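Local structure of HemO (Neisseria meningitidis, 1J77) at residues A[34-39]-A[129-134]; A[57-62]-A[105-110]; A[46-51]-A[185-190]. The protein binds heme and, as a heme oxygenase, probably catalyses oxidative opening of the porphyrin ring. All coordinates share one frame; numbering follows the deposited sequence.

Contact 1 (A[34-39]-A[129-134]); sequences QPFVSK and QKLDYN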
loop_
_atom_site.group_PDB
_atom_site.type_symbol
_atom_site.label_atom_id
_atom_site.label_comp_id
_atom_site.label_asym_id
_atom_site.label_seq_id
_atom_site.Cartn_x
_atom_site.Cartn_y
_atom_site.Cartn_z
ATOM N N GLN A 34 10.232 7.250 -11.810
ATOM C CA GLN A 34 9.954 8.673 -11.931
ATOM C C GLN A 34 8.448 8.999 -11.969
ATOM O O GLN A 34 7.913 9.502 -12.977
ATOM C CB GLN A 34 10.682 9.184 -13.174
ATOM C CG GLN A 34 12.217 9.383 -12.972
ATOM C CD GLN A 34 12.621 10.729 -12.365
ATOM O OE1 GLN A 34 13.829 11.004 -12.131
ATOM N NE2 GLN A 34 11.657 11.614 -12.194
ATOM N N PRO A 35 7.766 8.711 -10.858
ATOM C CA PRO A 35 6.311 8.972 -10.816
ATOM C C PRO A 35 5.941 10.440 -10.893
ATOM O O PRO A 35 4.792 10.708 -11.248
ATOM C CB PRO A 35 5.861 8.411 -9.461
ATOM C CG PRO A 35 7.094 7.884 -8.792
ATOM C CD PRO A 35 8.282 8.251 -9.567
ATOM N N PHE A 36 6.871 11.353 -10.598
ATOM C CA PHE A 36 6.543 12.783 -10.599
ATOM C C PHE A 36 7.162 13.535 -11.786
ATOM O O PHE A 36 7.027 14.760 -11.858
ATOM C CB PHE A 36 6.985 13.386 -9.279
ATOM C CG PHE A 36 6.457 12.666 -8.086
ATOM C CD1 PHE A 36 7.266 11.816 -7.367
ATOM C CD2 PHE A 36 5.138 12.831 -7.685
ATOM C CE1 PHE A 36 6.810 11.135 -6.272
ATOM C CE2 PHE A 36 4.671 12.144 -6.581
ATOM C CZ PHE A 36 5.499 11.290 -5.870
ATOM N N VAL A 37 7.736 12.827 -12.750
ATOM C CA VAL A 37 8.419 13.513 -13.890
ATOM C C VAL A 37 7.456 14.203 -14.861
ATOM O O VAL A 37 7.821 15.090 -15.690
ATOM C CB VAL A 37 9.372 12.540 -14.637
ATOM C CG1 VAL A 37 8.678 11.692 -15.630
ATOM C CG2 VAL A 37 10.515 13.334 -15.351
ATOM N N SER A 38 6.196 13.881 -14.714
ATOM C CA SER A 38 5.208 14.396 -15.615
ATOM C C SER A 38 3.850 13.947 -15.152
ATOM O O SER A 38 3.713 12.942 -14.446
ATOM C CB SER A 38 5.413 13.865 -17.024
ATOM O OG SER A 38 5.166 12.467 -17.163
ATOM N N LYS A 39 2.836 14.647 -15.634
ATOM C CA LYS A 39 1.433 14.240 -15.390
ATOM C C LYS A 39 1.214 12.793 -15.913
ATOM O O LYS A 39 0.504 11.965 -15.275
ATOM C CB LYS A 39 0.493 15.206 -16.143
ATOM C CG LYS A 39 -0.982 15.118 -15.705
ATOM C CD LYS A 39 -1.911 15.634 -16.835
ATOM C CE LYS A 39 -3.022 16.511 -16.283
ATOM N NZ LYS A 39 -4.103 16.835 -17.303
ATOM N N GLN A 129 2.941 17.349 -4.098
ATOM C CA GLN A 129 2.681 18.794 -3.865
ATOM C C GLN A 129 3.491 19.707 -4.765
ATOM O O GLN A 129 3.041 20.816 -5.105
ATOM C CB GLN A 129 2.918 19.157 -2.392
ATOM C CG GLN A 129 1.779 18.714 -1.496
ATOM C CD GLN A 129 2.040 18.962 -0.016
ATOM O OE1 GLN A 129 2.714 18.172 0.649
ATOM N NE2 GLN A 129 1.469 20.054 0.515
ATOM N N LYS A 130 4.663 19.248 -5.182
ATOM C CA LYS A 130 5.479 20.052 -6.096
ATOM C C LYS A 130 4.760 20.188 -7.437
ATOM O O LYS A 130 4.979 21.155 -8.189
ATOM C CB LYS A 130 6.855 19.437 -6.296
ATOM C CG LYS A 130 7.684 19.296 -5.020
ATOM C CD LYS A 130 9.177 19.143 -5.386
ATOM C CE LYS A 130 10.009 18.786 -4.147
ATOM N NZ LYS A 130 11.484 18.679 -4.425
ATOM N N LEU A 131 3.911 19.200 -7.745
ATOM C CA LEU A 131 3.124 19.208 -8.972
ATOM C C LEU A 131 1.801 19.949 -8.808
ATOM O O LEU A 131 0.993 19.967 -9.730
ATOM C CB LEU A 131 2.825 17.780 -9.416
ATOM C CG LEU A 131 3.991 16.867 -9.828
ATOM C CD1 LEU A 131 3.521 15.452 -10.277
ATOM C CD2 LEU A 131 4.788 17.528 -10.942
ATOM N N ASP A 132 1.598 20.538 -7.626
ATOM C CA ASP A 132 0.368 21.253 -7.266
ATOM C C ASP A 132 -0.752 20.283 -6.930
ATOM O O ASP A 132 -1.917 20.676 -6.874
ATOM C CB ASP A 132 -0.076 22.219 -8.376
ATOM C CG ASP A 132 0.882 23.374 -8.560
ATOM O OD1 ASP A 132 1.087 23.776 -9.723
ATOM O OD2 ASP A 132 1.478 23.928 -7.611
ATOM N N TYR A 133 -0.421 19.005 -6.747
ATOM C CA TYR A 133 -1.419 18.029 -6.327
ATOM C C TYR A 133 -1.423 17.907 -4.798
ATOM O O TYR A 133 -0.397 17.545 -4.196
ATOM C CB TYR A 133 -1.124 16.659 -6.926
ATOM C CG TYR A 133 -1.107 16.612 -8.433
ATOM C CD1 TYR A 133 -0.199 15.810 -9.109
ATOM C CD2 TYR A 133 -2.010 17.344 -9.182
ATOM C CE1 TYR A 133 -0.173 15.762 -10.501
ATOM C CE2 TYR A 133 -2.007 17.282 -10.581
ATOM C CZ TYR A 133 -1.081 16.516 -11.233
ATOM O OH TYR A 133 -1.095 16.481 -12.622
ATOM N N ASN A 134 -2.573 18.166 -4.176
ATOM C CA ASN A 134 -2.693 18.124 -2.721
ATOM C C ASN A 134 -3.854 17.220 -2.240
ATOM O O ASN A 134 -4.400 16.436 -3.002
ATOM C CB ASN A 134 -2.901 19.538 -2.204
ATOM C CG ASN A 134 -3.949 20.271 -2.994
ATOM O OD1 ASN A 134 -5.087 19.835 -3.075
ATOM N ND2 ASN A 134 -3.554 21.361 -3.636
#

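Contact 2 (A[57-62]-A[105-110]); sequences DHIYKD and NKAIGW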
loop_
_atom_site.group_PDB
_atom_site.type_symbol
_atom_site.label_atom_id
_atom_site.label_comp_id
_atom_site.label_asym_id
_atom_site.label_seq_id
_atom_site.Cartn_x
_atom_site.Cartn_y
_atom_site.Cartn_z
ATOM N N ASP A 57 -9.416 -4.148 -0.871
ATOM C CA ASP A 57 -10.699 -3.573 -0.516
ATOM C C ASP A 57 -11.586 -4.499 0.304
ATOM O O ASP A 57 -12.183 -4.059 1.254
ATOM C CB ASP A 57 -11.435 -3.080 -1.763
ATOM C CG ASP A 57 -12.461 -2.063 -1.416
ATOM O OD1 ASP A 57 -13.673 -2.272 -1.713
ATOM O OD2 ASP A 57 -12.108 -1.055 -0.768
ATOM N N HIS A 58 -11.619 -5.758 -0.102
ATOM C CA HIS A 58 -12.457 -6.763 0.577
ATOM C C HIS A 58 -11.881 -7.119 1.962
ATOM O O HIS A 58 -12.605 -7.650 2.848
ATOM C CB HIS A 58 -12.563 -8.010 -0.304
ATOM C CG HIS A 58 -11.287 -8.791 -0.413
ATOM N ND1 HIS A 58 -10.151 -8.276 -1.017
ATOM C CD2 HIS A 58 -10.925 -10.008 0.073
ATOM C CE1 HIS A 58 -9.172 -9.166 -0.938
ATOM N NE2 HIS A 58 -9.603 -10.215 -0.257
ATOM N N ILE A 59 -10.587 -6.877 2.171
ATOM C CA ILE A 59 -9.976 -7.143 3.467
ATOM C C ILE A 59 -10.354 -6.024 4.443
ATOM O O ILE A 59 -10.654 -6.289 5.600
ATOM C CB ILE A 59 -8.446 -7.284 3.325
ATOM C CG1 ILE A 59 -8.114 -8.390 2.322
ATOM C CG2 ILE A 59 -7.799 -7.552 4.731
ATOM C CD1 ILE A 59 -6.625 -8.555 2.048
ATOM N N TYR A 60 -10.365 -4.782 3.976
ATOM C CA TYR A 60 -10.757 -3.640 4.817
ATOM C C TYR A 60 -12.202 -3.760 5.251
ATOM O O TYR A 60 -12.562 -3.306 6.336
ATOM C CB TYR A 60 -10.521 -2.259 4.156
ATOM C CG TYR A 60 -9.073 -1.749 4.323
ATOM C CD1 TYR A 60 -8.140 -1.841 3.293
ATOM C CD2 TYR A 60 -8.665 -1.137 5.491
ATOM C CE1 TYR A 60 -6.844 -1.392 3.448
ATOM C CE2 TYR A 60 -7.383 -0.687 5.663
ATOM C CZ TYR A 60 -6.462 -0.816 4.639
ATOM O OH TYR A 60 -5.175 -0.337 4.846
ATOM N N LYS A 61 -12.986 -4.452 4.424
ATOM C CA LYS A 61 -14.417 -4.595 4.692
ATOM C C LYS A 61 -14.751 -5.935 5.314
ATOM O O LYS A 61 -15.950 -6.281 5.499
ATOM C CB LYS A 61 -15.198 -4.454 3.386
ATOM C CG LYS A 61 -15.190 -3.059 2.772
ATOM C CD LYS A 61 -15.685 -3.017 1.324
ATOM C CE LYS A 61 -15.884 -1.603 0.828
ATOM N NZ LYS A 61 -16.180 -1.507 -0.641
ATOM N N ASP A 62 -13.751 -6.742 5.589
ATOM C CA ASP A 62 -13.985 -8.092 6.122
ATOM C C ASP A 62 -14.785 -8.076 7.430
ATOM O O ASP A 62 -14.483 -7.347 8.352
ATOM C CB ASP A 62 -12.647 -8.801 6.277
ATOM C CG ASP A 62 -12.803 -10.247 6.693
ATOM O OD1 ASP A 62 -12.696 -10.547 7.905
ATOM O OD2 ASP A 62 -13.042 -11.121 5.849
ATOM N N ASN A 105 -5.206 -15.774 7.438
ATOM C CA ASN A 105 -4.018 -15.205 8.037
ATOM C C ASN A 105 -3.198 -14.417 7.017
ATOM O O ASN A 105 -2.695 -13.350 7.338
ATOM C CB ASN A 105 -3.199 -16.291 8.731
ATOM C CG ASN A 105 -3.941 -16.890 9.952
ATOM O OD1 ASN A 105 -4.563 -16.172 10.717
ATOM N ND2 ASN A 105 -3.833 -18.205 10.131
ATOM N N LYS A 106 -3.082 -14.947 5.811
ATOM C CA LYS A 106 -2.298 -14.283 4.755
ATOM C C LYS A 106 -2.920 -12.916 4.486
ATOM O O LYS A 106 -2.176 -11.951 4.193
ATOM C CB LYS A 106 -2.215 -15.129 3.492
ATOM C CG LYS A 106 -1.252 -16.327 3.594
ATOM C CD LYS A 106 -1.287 -17.186 2.349
ATOM C CE LYS A 106 -0.068 -16.970 1.506
ATOM N NZ LYS A 106 -0.017 -17.837 0.275
ATOM N N ALA A 107 -4.258 -12.782 4.565
ATOM C CA ALA A 107 -4.899 -11.482 4.316
ATOM C C ALA A 107 -4.495 -10.447 5.349
ATOM O O ALA A 107 -4.461 -9.265 5.070
ATOM C CB ALA A 107 -6.458 -11.609 4.202
ATOM N N ILE A 108 -4.171 -10.887 6.568
ATOM C CA ILE A 108 -3.690 -9.970 7.602
ATOM C C ILE A 108 -2.366 -9.309 7.175
ATOM O O ILE A 108 -2.181 -8.138 7.422
ATOM C CB ILE A 108 -3.581 -10.697 8.966
ATOM C CG1 ILE A 108 -4.941 -11.260 9.367
ATOM C CG2 ILE A 108 -3.102 -9.713 10.015
ATOM C CD1 ILE A 108 -4.862 -12.278 10.495
ATOM N N GLY A 109 -1.500 -10.081 6.544
ATOM C CA GLY A 109 -0.283 -9.544 5.923
ATOM C C GLY A 109 -0.512 -8.492 4.841
ATOM O O GLY A 109 0.216 -7.499 4.799
ATOM N N TRP A 110 -1.490 -8.701 3.972
ATOM C CA TRP A 110 -1.872 -7.694 2.982
ATOM C C TRP A 110 -2.369 -6.447 3.644
ATOM O O TRP A 110 -2.093 -5.322 3.208
ATOM C CB TRP A 110 -2.924 -8.203 1.972
ATOM C CG TRP A 110 -2.404 -9.192 1.010
ATOM C CD1 TRP A 110 -1.978 -10.455 1.250
ATOM C CD2 TRP A 110 -2.277 -8.993 -0.392
ATOM N NE1 TRP A 110 -1.535 -11.021 0.090
ATOM C CE2 TRP A 110 -1.752 -10.161 -0.947
ATOM C CE3 TRP A 110 -2.571 -7.936 -1.241
ATOM C CZ2 TRP A 110 -1.495 -10.308 -2.334
ATOM C CZ3 TRP A 110 -2.321 -8.085 -2.603
ATOM C CH2 TRP A 110 -1.771 -9.252 -3.121
#

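Contact 3 (A[46-51]-A[185-190]); sequences LKLQSV and KVVLRE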
loop_
_atom_site.group_PDB
_atom_site.type_symbol
_atom_site.label_atom_id
_atom_site.label_comp_id
_atom_site.label_asym_id
_atom_site.label_seq_id
_atom_site.Cartn_x
_atom_site.Cartn_y
_atom_site.Cartn_z
ATOM N N LEU A 46 -0.826 6.563 -10.275
ATOM C CA LEU A 46 -2.176 6.449 -9.745
ATOM C C LEU A 46 -2.826 5.133 -10.182
ATOM O O LEU A 46 -3.617 4.539 -9.404
ATOM C CB LEU A 46 -3.010 7.645 -10.226
ATOM C CG LEU A 46 -2.778 9.008 -9.565
ATOM C CD1 LEU A 46 -3.779 10.020 -10.113
ATOM C CD2 LEU A 46 -2.814 9.045 -8.093
ATOM N N LYS A 47 -2.591 4.690 -11.408
ATOM C CA LYS A 47 -3.140 3.412 -11.911
ATOM C C LYS A 47 -2.623 2.237 -11.051
ATOM O O LYS A 47 -3.405 1.388 -10.583
ATOM C CB LYS A 47 -2.921 3.221 -13.431
ATOM C CG LYS A 47 -3.755 4.148 -14.239
ATOM C CD LYS A 47 -3.330 4.106 -15.650
ATOM C CE LYS A 47 -4.172 5.096 -16.480
ATOM N NZ LYS A 47 -3.827 4.962 -17.930
ATOM N N LEU A 48 -1.329 2.220 -10.793
ATOM C CA LEU A 48 -0.707 1.231 -9.953
ATOM C C LEU A 48 -1.332 1.249 -8.541
ATOM O O LEU A 48 -1.728 0.190 -8.026
ATOM C CB LEU A 48 0.805 1.457 -9.921
ATOM C CG LEU A 48 1.551 1.010 -8.659
ATOM C CD1 LEU A 48 1.539 -0.490 -8.621
ATOM C CD2 LEU A 48 2.989 1.616 -8.698
ATOM N N GLN A 49 -1.446 2.441 -7.950
ATOM C CA GLN A 49 -2.043 2.593 -6.640
ATOM C C GLN A 49 -3.496 2.084 -6.667
ATOM O O GLN A 49 -3.953 1.453 -5.704
ATOM C CB GLN A 49 -1.993 4.069 -6.178
ATOM C CG GLN A 49 -0.602 4.649 -5.947
ATOM C CD GLN A 49 -0.048 4.247 -4.613
ATOM O OE1 GLN A 49 -0.048 5.040 -3.649
ATOM N NE2 GLN A 49 0.450 3.012 -4.526
ATOM N N SER A 50 -4.222 2.363 -7.745
ATOM C CA SER A 50 -5.637 1.892 -7.864
ATOM C C SER A 50 -5.771 0.390 -7.772
ATOM O O SER A 50 -6.663 -0.138 -7.057
ATOM C CB SER A 50 -6.289 2.350 -9.193
ATOM O OG SER A 50 -7.633 1.884 -9.240
ATOM N N VAL A 51 -4.910 -0.323 -8.455
ATOM C CA VAL A 51 -4.957 -1.766 -8.491
ATOM C C VAL A 51 -4.630 -2.330 -7.131
ATOM O O VAL A 51 -5.310 -3.255 -6.621
ATOM C CB VAL A 51 -3.990 -2.358 -9.555
ATOM C CG1 VAL A 51 -3.944 -3.877 -9.521
ATOM C CG2 VAL A 51 -4.400 -1.894 -10.905
ATOM N N LYS A 185 4.975 -4.860 -6.930
ATOM C CA LYS A 185 5.982 -4.705 -7.968
ATOM C C LYS A 185 5.554 -5.334 -9.297
ATOM O O LYS A 185 5.906 -4.810 -10.340
ATOM C CB LYS A 185 7.308 -5.292 -7.525
ATOM C CG LYS A 185 7.934 -4.559 -6.332
ATOM C CD LYS A 185 9.416 -4.885 -6.041
ATOM C CE LYS A 185 9.585 -6.217 -5.422
ATOM N NZ LYS A 185 11.044 -6.569 -5.225
ATOM N N VAL A 186 4.846 -6.458 -9.286
ATOM C CA VAL A 186 4.325 -7.028 -10.545
ATOM C C VAL A 186 3.457 -5.972 -11.244
ATOM O O VAL A 186 3.632 -5.712 -12.467
ATOM C CB VAL A 186 3.474 -8.309 -10.305
ATOM C CG1 VAL A 186 2.640 -8.662 -11.552
ATOM C CG2 VAL A 186 4.346 -9.449 -9.834
ATOM N N VAL A 187 2.549 -5.341 -10.525
ATOM C CA VAL A 187 1.690 -4.316 -11.087
ATOM C C VAL A 187 2.491 -3.099 -11.611
ATOM O O VAL A 187 2.207 -2.573 -12.697
ATOM C CB VAL A 187 0.577 -3.888 -10.101
ATOM C CG1 VAL A 187 -0.244 -2.787 -10.685
ATOM C CG2 VAL A 187 -0.263 -5.100 -9.728
ATOM N N LEU A 188 3.460 -2.645 -10.821
ATOM C CA LEU A 188 4.289 -1.516 -11.172
ATOM C C LEU A 188 4.980 -1.816 -12.494
ATOM O O LEU A 188 4.959 -0.989 -13.407
ATOM C CB LEU A 188 5.278 -1.258 -10.025
ATOM C CG LEU A 188 6.237 -0.078 -10.187
ATOM C CD1 LEU A 188 6.869 0.247 -8.846
ATOM C CD2 LEU A 188 7.330 -0.224 -11.236
ATOM N N ARG A 189 5.577 -2.994 -12.592
ATOM C CA ARG A 189 6.289 -3.360 -13.836
ATOM C C ARG A 189 5.368 -3.400 -15.059
ATOM O O ARG A 189 5.699 -2.911 -16.157
ATOM C CB ARG A 189 7.001 -4.672 -13.667
ATOM C CG ARG A 189 8.106 -4.746 -12.665
ATOM C CD ARG A 189 8.402 -6.166 -12.195
ATOM N NE ARG A 189 9.395 -6.267 -11.148
ATOM C CZ ARG A 189 9.361 -7.117 -10.120
ATOM N NH1 ARG A 189 8.341 -7.974 -9.969
ATOM N NH2 ARG A 189 10.302 -7.079 -9.197
ATOM N N GLU A 190 4.224 -4.012 -14.916
ATOM C CA GLU A 190 3.327 -4.102 -16.059
ATOM C C GLU A 190 2.927 -2.709 -16.461
ATOM O O GLU A 190 2.915 -2.334 -17.674
ATOM C CB GLU A 190 2.090 -4.964 -15.701
ATOM C CG GLU A 190 2.445 -6.415 -15.457
ATOM C CD GLU A 190 1.241 -7.344 -15.525
ATOM O OE1 GLU A 190 0.155 -6.852 -15.940
ATOM O OE2 GLU A 190 1.400 -8.541 -15.159
#

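Contact 1 (A[34-39]-A[129-134])
Phe-36 and Leu-131 both start their side chains beside the backbone N (chi1 -53° and -64°), and that choice turns the phenyl ring and the leucine fork into each other across the surface. They cross at about a right angle. The CD1 methyl of Leu-131 comes in at the ring edge, near its plane, 4.0 Å from Phe-36 CD2, while its other methyl, CD2, lies 3.7 Å from the backbone O of Phe-36. Pro-35 CB covers part of one face of the same ring from within its own turn, and Leu-124 and Ala-128 of helix 122-129 also touch it.

The parts joined are two connections of the all-helical heme oxygenase fold: the link from helix 11-32 to helix 39-60, with Ser-38 as N-cap of the latter, and the exit from helix 122-129, closed by a Schellman motif at Asp-132. Beyond that point the chain swings Tyr-133 back, so that Leu-131 O stands over the centre of its ring, 4.0 Å from the plane. The hydroxyl OH of Tyr-133 reaches Lys-39 CG at 3.4 Å, a van der Waals touch on the aliphatic part of the lysine, whose end leads away. Tyr-42 stacks on the Tyr-133 ring.

Contact 2 (A[57-62]-A[105-110])
Ile-59 points toward helix 104-119, and its long branch does most of the touching. The terminal methyl CD1 settles between two side-chain roots one helical turn apart, 3.7 Å from Ala-107 CB and 3.7 Å from Trp-110 CB. CG1 stands beside the backbone N and the chain runs on extended (chi2 177°), which carries CD1 out to the far helix. The short branch, CG2, passes 3.8 Å from Ala-107 O, so the isoleucine straddles the alanine with one arm toward its methyl and the other toward its carbonyl.

Trp-110 crosses Ile-59 at about a right angle. It offers its CB to the methyl, and the indole then leads off from the contact; CD1 approaches that ring obliquely. The small Ala-107 lets the backbones come close, with Ile-59 CA and Ala-107 CA 6.7 Å apart. Within helix 39-60, Ile-59 CG1 lies 3.4 Å above the plane of the His-58 imidazole, displaced toward its rim, while Tyr-101 stacks on that ring.

No hydrogen bond crosses here; the polar links run around the apolar centre, such as Tyr-60 to Glu-115 and Lys-106 to Glu-179. This is buried helix-to-helix packing of the all-alpha heme oxygenase fold, joining the C-terminal end of helix 39-60 to the beginning of helix 104-119, the helix that also carries the heme-binding Tyr-112.

Contact 3 (A[46-51]-A[185-190])
The apolar contacts carry this interface, and Leu-48 makes most of them by reaching across with both methyls. Its CD1 lies 3.6 Å from Val-187 CG1 and equally near the backbone N of Leu-188, so it presses onto the helix surface itself. CD2 meets the side chain of the next residue, 3.9 Å from Leu-188 CB and close to Leu-188 CG. CG is swung roughly opposite the backbone N (chi1 152°), off the ideal staggered position, and this sets the fork astride the two neighbouring residues. One turn on, Val-51 meets Val-187 valine to valine: Val-51 CG1 sits 3.9 Å from Val-187 CG2, and Val-51 CB is equally far from Val-187 CG1. Val-187 therefore fits between Leu-48 and Val-51. Leu-188 also touches Leu-29 and Val-30 of helix 11-32.

The helices run nearly antiparallel, at 147°, with their axes 9.4 Å apart at closest approach. They are long members of the all-alpha heme oxygenase fold, 39-60 and 167-192, and the four side chains that meet between them are buried; that of Leu-48 comes within about 7 Å of the bound heme.

Polar interactions stay off the shared face. Gln-49 OE1 accepts a hydrogen bond from His-141, and Lys-185 and Arg-189 form salt bridges with Glu-199.

Helix 39-60 ties the three together: its first residue, Lys-39, takes part in contact 1, its middle makes contact 3 and its last turn contact 2. Contacts 2 and 3 have centres about 18 Å apart, and the centres of contacts 1 and 3 are about 17 Å apart, while contacts 1 and 2 lie on opposite sides of the chain's centre with about 30 Å between their centres. None touches another. Along the chain the order is 34-39, 46-51, 57-62, 105-110, 129-134, 185-190, so contacts 1 and 3 interleave and contact 2 falls within the span of both. This one helix thus meets, successively, the 129-134 loop at the surface, then helices 167-192 and 104-119 in the interior of the heme-binding fold.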